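Local atomic coordinates of putative 2OG-Fe(II) oxygenase family protein (Caulobacter crescentus CB15, PDB entry 3OOX), a protein that probably acts as an iron(II)- and 2-oxoglutarate-dependent oxygenase, converting 2-oxoglutarate to ethene and oxidising L-arginine. Residues 80-85 with 175-180; 151-156 with 237-242; 132-137 with 263-268. All blocks are in the same frame, centred on the assembly; numbering follows the deposited sequence.

Contact 1: 80-85 with 175-180; sequences IPFGVE and HYPPIP
F82 and P177 make a small apolar ring-to-ring contact at one edge of the main sheet, where the loop after edge strand 78-80 meets the chain just leaving strand 170-176. It illustrates how two loops can touch through a single pair of rings: the backbones stay well apart, F82 and Y176 being nearest at 9.5 Å between their CA atoms, and the phenyl ring spans the gap. With F82 CG anti to its carbonyl carbon (chi1 -57°), the ring reaches out from the loop and meets P177 coming from the opposite direction. F82 CE1 lies 3.6 Å from P177 CD, and F82 CZ lies 3.7 Å from P177 CG, so one corner of the phenyl ring rests against two methylenes of the pyrrolidine. The approach is oblique to the phenyl plane, and no hydrogen bond joins the two segments. P177 N itself lies over one face of the H175 imidazole, offset toward the rim; H175 ND1 is in turn hydrogen-bonded to E97 OE2. Strand 97-101 runs between strands 78-80 and 170-176 in the sheet: I80 pairs with F98, H175 pairs with E97, and F82 packs on E97.

Contact 2: 151-156 with 237-242; sequences TYLKLE and RLTNNV. With EDO (1,2-ethanediol), chain G.
Two helix C-termini, each closed by a Schellman motif, meet here through L153 at the end of helix 127-152 and T239 just past helix 233-238. Both methyl-bearing residues occupy the last position before a residue of positive phi, K154 (64°) on one side and N240 (51°) on the other. The chain leaves helical geometry here: K154 N is hydrogen-bonded to T151 O at 3.0 Å and N240 N to R237 O at 3.1 Å, while N241 N is hydrogen-bonded to E236 O.

Across the contact, L153 CD1 touches T239 CG2 at 3.7 Å, the two side chains crossing at about a right angle. The other leucine branch looks to V242, with L153 CD2 a looser 4.4 Å from V242 CG1. With T239 OG1 between the backbone N and the carbonyl carbon (chi1 64°), CG2 is left anti to the carbonyl carbon, where it meets the leucine. OG1 accepts from L243 N, and its one proton is directed to the L235 carbonyl, its main partner, or shared with that of E236.

The second cap overlaps a type I' beta turn from T239 to V242, with N240 and N241 at its centre, closed by V242 N to T239 O at 2.9 Å; it brings the valine back alongside the same leucine. The N240 side chain is hydrogen-bonded to C283 O, P289 O and R291 N, and L153 O accepts from N282 ND2.

R237 takes no part in this apolar contact; its chain, extended from CG to NE, carries the guanidinium edge to a 1,2-ethanediol. R237 NH1 donates to the diol O2 at 2.9 Å and R237 NH2 to its O1 at 2.8 Å, both nearly straight. This diol, probably from the crystallisation liquor, is also hydrogen-bonded to Q304.

Contact 3: 132-137 with 263-268; sequences SWLYNS and YSTPFF
Helix 127-152 passes over strand 262-269 with Y135 and F267 as the nearest pair, their CA atoms 7.1 Å apart and no hydrogen bond between the segments. The two aromatic side chains form a T-shaped (edge-to-face) stack: F267 CE1 stands over the centre of the Y135 ring, 3.6 Å above its plane, with the ring planes at 90° and the centroids 5.0 Å apart. The same phenyl carbon also approaches the helix backbone, F267 CE1 lying 3.5 Å from Y135 O. With Y135 CG anti to the backbone N (chi1 -179°), the ring is placed so that one face receives F267 CE1. Y135 OH is hydrogen-bonded to S169 O.

This is a helix packed on the major sheet of the double-stranded beta-helix, the core fold of 2-oxoglutarate oxygenases. The strand is interrupted in its middle, at T265 and P266, yet T265 and F267 both direct their CB toward the helix. One residue earlier on the helix, L134 CD2 lies 3.7 Å from T265 OG1, a methyl-to-oxygen van der Waals contact, the two side chains crossing at about a right angle. L134 also packs on L171 and L201 of the flanking strands and on A51 of helix 45-59.

Overall arrangement
Contacts 1 and 3 lie on neighbouring strands, 170-176 and 262-269, and touch through stacked rings, H175 CD2 lying 3.3 Å from Y263 CE2; their centres are about 20 Å apart. Contacts 2 and 3 share helix 127-152: its early turns cover the sheet in contact 3 and its C-terminus enters contact 2, with centres about 25 Å and nearest atoms about 15 Å apart. Contacts 1 and 2 lie on opposite sides of the chain's centre, about 38 Å between centres. In this family the iron site normally lies within the double-stranded beta-helix, to which strands 170-176 and 262-269 belong; the diol of contact 2 gives no indication of where substrate binds.

Contact 1: 80-85 with 175-180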
# COMPACT_ATOMS: atom_id res chain seq x y z
N ILE A 80 1.38 -10.46 -13.48
CA ILE A 80 1.27 -11.76 -12.84
C ILE A 80 -0.11 -12.32 -13.21
O ILE A 80 -1.13 -11.70 -12.92
CB ILE A 80 1.36 -11.67 -11.30
CG1 ILE A 80 2.67 -10.98 -10.86
CG2 ILE A 80 1.21 -13.06 -10.70
CD1 ILE A 80 2.79 -10.79 -9.33
N PRO A 81 -0.12 -13.47 -13.87
CA PRO A 81 -1.39 -14.08 -14.27
C PRO A 81 -2.12 -14.77 -13.15
O PRO A 81 -1.60 -14.92 -12.06
CB PRO A 81 -0.96 -15.10 -15.33
CG PRO A 81 0.34 -15.54 -14.89
CD PRO A 81 1.01 -14.31 -14.29
N PHE A 82 -3.35 -15.18 -13.44
CA PHE A 82 -4.13 -16.02 -12.55
C PHE A 82 -3.31 -17.25 -12.17
O PHE A 82 -2.59 -17.79 -13.00
CB PHE A 82 -5.46 -16.43 -13.21
CG PHE A 82 -6.30 -15.26 -13.64
CD1 PHE A 82 -6.81 -14.37 -12.70
CD2 PHE A 82 -6.56 -15.01 -14.98
CE1 PHE A 82 -7.56 -13.28 -13.07
CE2 PHE A 82 -7.32 -13.91 -15.36
CZ PHE A 82 -7.82 -13.04 -14.40
N GLY A 83 -3.42 -17.65 -10.91
CA GLY A 83 -2.71 -18.82 -10.38
C GLY A 83 -3.56 -19.54 -9.34
O GLY A 83 -4.70 -19.15 -9.08
N VAL A 84 -2.96 -20.57 -8.74
CA VAL A 84 -3.66 -21.45 -7.81
C VAL A 84 -2.96 -21.52 -6.45
O VAL A 84 -1.74 -21.62 -6.39
CB VAL A 84 -3.68 -22.87 -8.36
CG1 VAL A 84 -4.52 -23.77 -7.47
CG2 VAL A 84 -4.22 -22.87 -9.76
N GLU A 85 -3.75 -21.48 -5.38
CA GLU A 85 -3.25 -21.71 -4.02
C GLU A 85 -3.41 -23.20 -3.72
O GLU A 85 -4.53 -23.72 -3.67
CB GLU A 85 -4.01 -20.86 -2.99
CG GLU A 85 -3.67 -21.17 -1.52
CD GLU A 85 -2.19 -21.12 -1.23
OE1 GLU A 85 -1.63 -20.00 -1.23
OE2 GLU A 85 -1.59 -22.18 -0.97
N HIS A 175 -6.82 -6.86 -10.33
CA HIS A 175 -8.13 -7.13 -10.88
C HIS A 175 -8.62 -8.49 -10.44
O HIS A 175 -7.93 -9.51 -10.66
CB HIS A 175 -8.05 -7.09 -12.41
CG HIS A 175 -9.28 -7.58 -13.12
ND1 HIS A 175 -9.20 -8.46 -14.18
CD2 HIS A 175 -10.60 -7.30 -12.97
CE1 HIS A 175 -10.42 -8.70 -14.64
NE2 HIS A 175 -11.29 -8.03 -13.90
N TYR A 176 -9.82 -8.50 -9.85
CA TYR A 176 -10.59 -9.71 -9.60
C TYR A 176 -11.73 -9.81 -10.61
O TYR A 176 -12.68 -9.01 -10.52
CB TYR A 176 -11.21 -9.69 -8.20
CG TYR A 176 -10.26 -9.93 -7.06
CD1 TYR A 176 -9.57 -8.89 -6.48
CD2 TYR A 176 -10.08 -11.23 -6.55
CE1 TYR A 176 -8.69 -9.11 -5.40
CE2 TYR A 176 -9.21 -11.46 -5.50
CZ TYR A 176 -8.54 -10.40 -4.92
OH TYR A 176 -7.67 -10.67 -3.88
N PRO A 177 -11.64 -10.75 -11.57
CA PRO A 177 -12.76 -10.93 -12.49
C PRO A 177 -13.96 -11.48 -11.78
O PRO A 177 -13.82 -12.18 -10.77
CB PRO A 177 -12.23 -11.94 -13.51
CG PRO A 177 -11.16 -12.67 -12.79
CD PRO A 177 -10.52 -11.65 -11.90
N PRO A 178 -15.17 -11.15 -12.27
CA PRO A 178 -16.32 -11.75 -11.65
C PRO A 178 -16.42 -13.23 -12.03
O PRO A 178 -16.14 -13.62 -13.19
CB PRO A 178 -17.49 -10.94 -12.23
CG PRO A 178 -17.04 -10.53 -13.54
CD PRO A 178 -15.55 -10.28 -13.40
N ILE A 179 -16.76 -14.02 -11.03
CA ILE A 179 -16.96 -15.47 -11.15
C ILE A 179 -18.39 -15.69 -10.62
O ILE A 179 -18.73 -15.11 -9.59
CB ILE A 179 -15.93 -16.25 -10.26
CG1 ILE A 179 -14.50 -15.69 -10.39
CG2 ILE A 179 -15.92 -17.74 -10.60
CD1 ILE A 179 -13.95 -15.66 -11.81
N PRO A 180 -19.21 -16.51 -11.30
CA PRO A 180 -20.59 -16.76 -10.86
C PRO A 180 -20.63 -17.81 -9.73
O PRO A 180 -21.25 -18.88 -9.87
CB PRO A 180 -21.29 -17.22 -12.14
CG PRO A 180 -20.20 -17.89 -12.91
CD PRO A 180 -18.96 -17.10 -12.64

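Contact 2: 151-156 with 237-242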
# COMPACT_ATOMS: atom_id res chain seq x y z
N THR A 151 5.31 14.68 12.89
CA THR A 151 4.87 15.63 13.90
C THR A 151 4.19 14.92 15.09
O THR A 151 4.41 15.26 16.25
CB THR A 151 3.97 16.69 13.25
OG1 THR A 151 4.78 17.45 12.34
CG2 THR A 151 3.32 17.60 14.28
N TYR A 152 3.39 13.90 14.81
CA TYR A 152 2.73 13.13 15.86
C TYR A 152 3.75 12.48 16.79
O TYR A 152 3.56 12.46 18.04
CB TYR A 152 1.80 12.08 15.25
CG TYR A 152 1.08 11.24 16.27
CD1 TYR A 152 -0.00 11.76 16.99
CD2 TYR A 152 1.49 9.93 16.53
CE1 TYR A 152 -0.67 10.99 17.92
CE2 TYR A 152 0.81 9.15 17.44
CZ TYR A 152 -0.27 9.70 18.15
OH TYR A 152 -0.94 8.94 19.08
N LEU A 153 4.83 12.00 16.19
CA LEU A 153 5.92 11.35 16.90
C LEU A 153 6.89 12.34 17.54
O LEU A 153 7.91 11.93 18.10
CB LEU A 153 6.69 10.43 15.94
CG LEU A 153 5.92 9.20 15.45
CD1 LEU A 153 6.72 8.48 14.36
CD2 LEU A 153 5.64 8.24 16.58
N LYS A 154 6.58 13.63 17.46
CA LYS A 154 7.41 14.71 18.05
C LYS A 154 8.78 14.79 17.40
O LYS A 154 9.79 15.12 18.04
CB LYS A 154 7.48 14.59 19.57
CG LYS A 154 6.10 14.48 20.21
CD LYS A 154 6.19 14.27 21.72
CE LYS A 154 4.81 14.21 22.35
NZ LYS A 154 4.19 15.57 22.44
N LEU A 155 8.79 14.51 16.10
CA LEU A 155 9.95 14.66 15.24
C LEU A 155 9.84 15.95 14.42
O LEU A 155 8.77 16.54 14.31
CB LEU A 155 10.07 13.45 14.26
CG LEU A 155 10.09 12.03 14.87
CD1 LEU A 155 10.10 11.00 13.75
CD2 LEU A 155 11.28 11.77 15.82
N GLU A 156 10.95 16.35 13.80
CA GLU A 156 10.91 17.39 12.77
C GLU A 156 9.88 17.03 11.71
O GLU A 156 9.78 15.87 11.31
CB GLU A 156 12.28 17.57 12.11
CG GLU A 156 13.31 18.16 13.03
CD GLU A 156 12.99 19.58 13.45
OE1 GLU A 156 12.70 20.40 12.56
OE2 GLU A 156 13.03 19.86 14.67
N ARG A 237 8.86 -0.95 12.93
CA ARG A 237 10.17 -1.23 13.52
C ARG A 237 10.89 0.06 13.90
O ARG A 237 11.45 0.17 15.02
CB ARG A 237 11.01 -2.07 12.57
CG ARG A 237 12.43 -2.30 13.05
CD ARG A 237 13.10 -3.42 12.32
NE ARG A 237 14.51 -3.51 12.73
CZ ARG A 237 15.24 -4.62 12.74
NH1 ARG A 237 14.72 -5.80 12.38
NH2 ARG A 237 16.52 -4.56 13.12
N LEU A 238 10.84 1.06 13.02
CA LEU A 238 11.48 2.35 13.32
C LEU A 238 10.97 2.95 14.62
O LEU A 238 11.75 3.52 15.39
CB LEU A 238 11.27 3.31 12.16
CG LEU A 238 11.82 4.73 12.34
CD1 LEU A 238 13.35 4.71 12.46
CD2 LEU A 238 11.36 5.64 11.18
N THR A 239 9.66 2.83 14.88
CA THR A 239 9.01 3.43 16.06
C THR A 239 8.98 2.53 17.29
O THR A 239 8.22 2.80 18.23
CB THR A 239 7.56 3.87 15.73
OG1 THR A 239 6.78 2.70 15.42
CG2 THR A 239 7.52 4.86 14.56
N ASN A 240 9.79 1.47 17.29
CA ASN A 240 9.81 0.52 18.42
C ASN A 240 8.40 0.06 18.75
O ASN A 240 8.01 -0.12 19.93
CB ASN A 240 10.43 1.15 19.66
CG ASN A 240 11.01 0.11 20.59
OD1 ASN A 240 11.47 -0.96 20.16
ND2 ASN A 240 11.05 0.44 21.89
N ASN A 241 7.64 -0.17 17.67
CA ASN A 241 6.25 -0.67 17.73
C ASN A 241 5.22 0.28 18.34
O ASN A 241 4.09 -0.11 18.58
CB ASN A 241 6.23 -2.07 18.38
CG ASN A 241 6.93 -3.12 17.53
OD1 ASN A 241 8.08 -2.96 17.18
ND2 ASN A 241 6.22 -4.17 17.16
N VAL A 242 5.58 1.54 18.53
CA VAL A 242 4.65 2.57 18.97
C VAL A 242 3.50 2.70 17.94
O VAL A 242 2.34 2.77 18.31
CB VAL A 242 5.36 3.91 19.21
CG1 VAL A 242 4.33 5.05 19.34
CG2 VAL A 242 6.22 3.85 20.49
C1 EDO G . 18.20 -8.14 13.34
O1 EDO G . 18.23 -6.71 13.35
C2 EDO G . 16.78 -8.65 13.16
O2 EDO G . 16.23 -8.22 11.90

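Contact 3: 132-137 with 263-268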
# COMPACT_ATOMS: atom_id res chain seq x y z
N SER A 132 2.04 6.15 -14.41
CA SER A 132 3.18 6.82 -13.76
C SER A 132 2.71 8.03 -12.98
O SER A 132 3.21 8.29 -11.89
CB SER A 132 4.27 7.21 -14.78
OG SER A 132 4.90 6.10 -15.37
N TRP A 133 1.74 8.78 -13.52
CA TRP A 133 1.18 9.92 -12.79
C TRP A 133 0.62 9.46 -11.43
O TRP A 133 0.82 10.11 -10.41
CB TRP A 133 0.09 10.64 -13.58
CG TRP A 133 -0.54 11.77 -12.80
CD1 TRP A 133 -0.13 13.10 -12.78
CD2 TRP A 133 -1.65 11.69 -11.87
NE1 TRP A 133 -0.93 13.83 -11.93
CE2 TRP A 133 -1.85 13.00 -11.34
CE3 TRP A 133 -2.48 10.65 -11.42
CZ2 TRP A 133 -2.85 13.28 -10.42
CZ3 TRP A 133 -3.47 10.94 -10.49
CH2 TRP A 133 -3.64 12.25 -10.00
N LEU A 134 -0.07 8.33 -11.44
CA LEU A 134 -0.69 7.85 -10.21
C LEU A 134 0.35 7.42 -9.17
O LEU A 134 0.20 7.71 -7.97
CB LEU A 134 -1.70 6.72 -10.51
CG LEU A 134 -2.52 6.21 -9.31
CD1 LEU A 134 -3.37 7.28 -8.66
CD2 LEU A 134 -3.41 5.01 -9.70
N TYR A 135 1.39 6.75 -9.64
CA TYR A 135 2.54 6.34 -8.80
C TYR A 135 3.10 7.58 -8.06
O TYR A 135 3.21 7.61 -6.84
CB TYR A 135 3.63 5.69 -9.66
CG TYR A 135 4.86 5.19 -8.92
CD1 TYR A 135 5.77 6.08 -8.36
CD2 TYR A 135 5.08 3.83 -8.72
CE1 TYR A 135 6.87 5.66 -7.69
CE2 TYR A 135 6.21 3.37 -8.01
CZ TYR A 135 7.10 4.32 -7.49
OH TYR A 135 8.18 3.90 -6.77
N ASN A 136 3.40 8.60 -8.84
CA ASN A 136 4.03 9.78 -8.26
C ASN A 136 3.06 10.61 -7.42
O ASN A 136 3.45 11.21 -6.41
CB ASN A 136 4.67 10.61 -9.38
CG ASN A 136 5.89 9.92 -9.99
OD1 ASN A 136 5.94 9.71 -11.21
ND2 ASN A 136 6.84 9.52 -9.15
N SER A 137 1.78 10.63 -7.80
CA SER A 137 0.77 11.30 -7.02
C SER A 137 0.56 10.67 -5.64
O SER A 137 0.44 11.36 -4.64
CB SER A 137 -0.54 11.30 -7.79
OG SER A 137 -1.54 11.90 -7.03
N TYR A 263 -11.41 -3.78 -9.11
CA TYR A 263 -10.06 -3.29 -9.39
C TYR A 263 -9.62 -2.51 -8.18
O TYR A 263 -10.42 -1.80 -7.53
CB TYR A 263 -10.03 -2.36 -10.61
CG TYR A 263 -10.56 -2.98 -11.85
CD1 TYR A 263 -11.92 -2.97 -12.13
CD2 TYR A 263 -9.71 -3.62 -12.75
CE1 TYR A 263 -12.41 -3.56 -13.26
CE2 TYR A 263 -10.18 -4.21 -13.89
CZ TYR A 263 -11.54 -4.17 -14.15
OH TYR A 263 -12.02 -4.75 -15.29
N SER A 264 -8.35 -2.61 -7.88
CA SER A 264 -7.73 -1.85 -6.80
C SER A 264 -6.33 -1.42 -7.23
O SER A 264 -5.68 -2.13 -7.98
CB SER A 264 -7.67 -2.72 -5.55
OG SER A 264 -7.27 -1.98 -4.41
N THR A 265 -5.88 -0.28 -6.74
CA THR A 265 -4.56 0.24 -7.10
C THR A 265 -3.80 0.73 -5.87
O THR A 265 -3.43 1.92 -5.79
CB THR A 265 -4.66 1.37 -8.17
OG1 THR A 265 -5.28 2.53 -7.61
CG2 THR A 265 -5.46 0.88 -9.41
N PRO A 266 -3.50 -0.17 -4.91
CA PRO A 266 -2.73 0.24 -3.75
C PRO A 266 -1.29 0.66 -4.08
O PRO A 266 -0.67 0.10 -4.96
CB PRO A 266 -2.71 -1.02 -2.88
CG PRO A 266 -2.91 -2.13 -3.83
CD PRO A 266 -3.84 -1.60 -4.89
N PHE A 267 -0.78 1.63 -3.31
CA PHE A 267 0.58 2.11 -3.44
C PHE A 267 1.32 1.74 -2.16
O PHE A 267 0.95 2.23 -1.07
CB PHE A 267 0.60 3.61 -3.67
CG PHE A 267 1.99 4.17 -3.85
CD1 PHE A 267 2.63 4.06 -5.06
CD2 PHE A 267 2.66 4.73 -2.79
CE1 PHE A 267 3.90 4.51 -5.26
CE2 PHE A 267 3.96 5.19 -2.99
CZ PHE A 267 4.54 5.11 -4.25
N PHE A 268 2.34 0.91 -2.30
CA PHE A 268 3.18 0.44 -1.20
C PHE A 268 4.43 1.32 -1.13
O PHE A 268 5.42 1.11 -1.88
CB PHE A 268 3.54 -1.03 -1.41
CG PHE A 268 2.35 -1.94 -1.47
CD1 PHE A 268 1.79 -2.44 -0.31
CD2 PHE A 268 1.78 -2.29 -2.68
CE1 PHE A 268 0.72 -3.31 -0.36
CE2 PHE A 268 0.65 -3.12 -2.72
CZ PHE A 268 0.12 -3.60 -1.54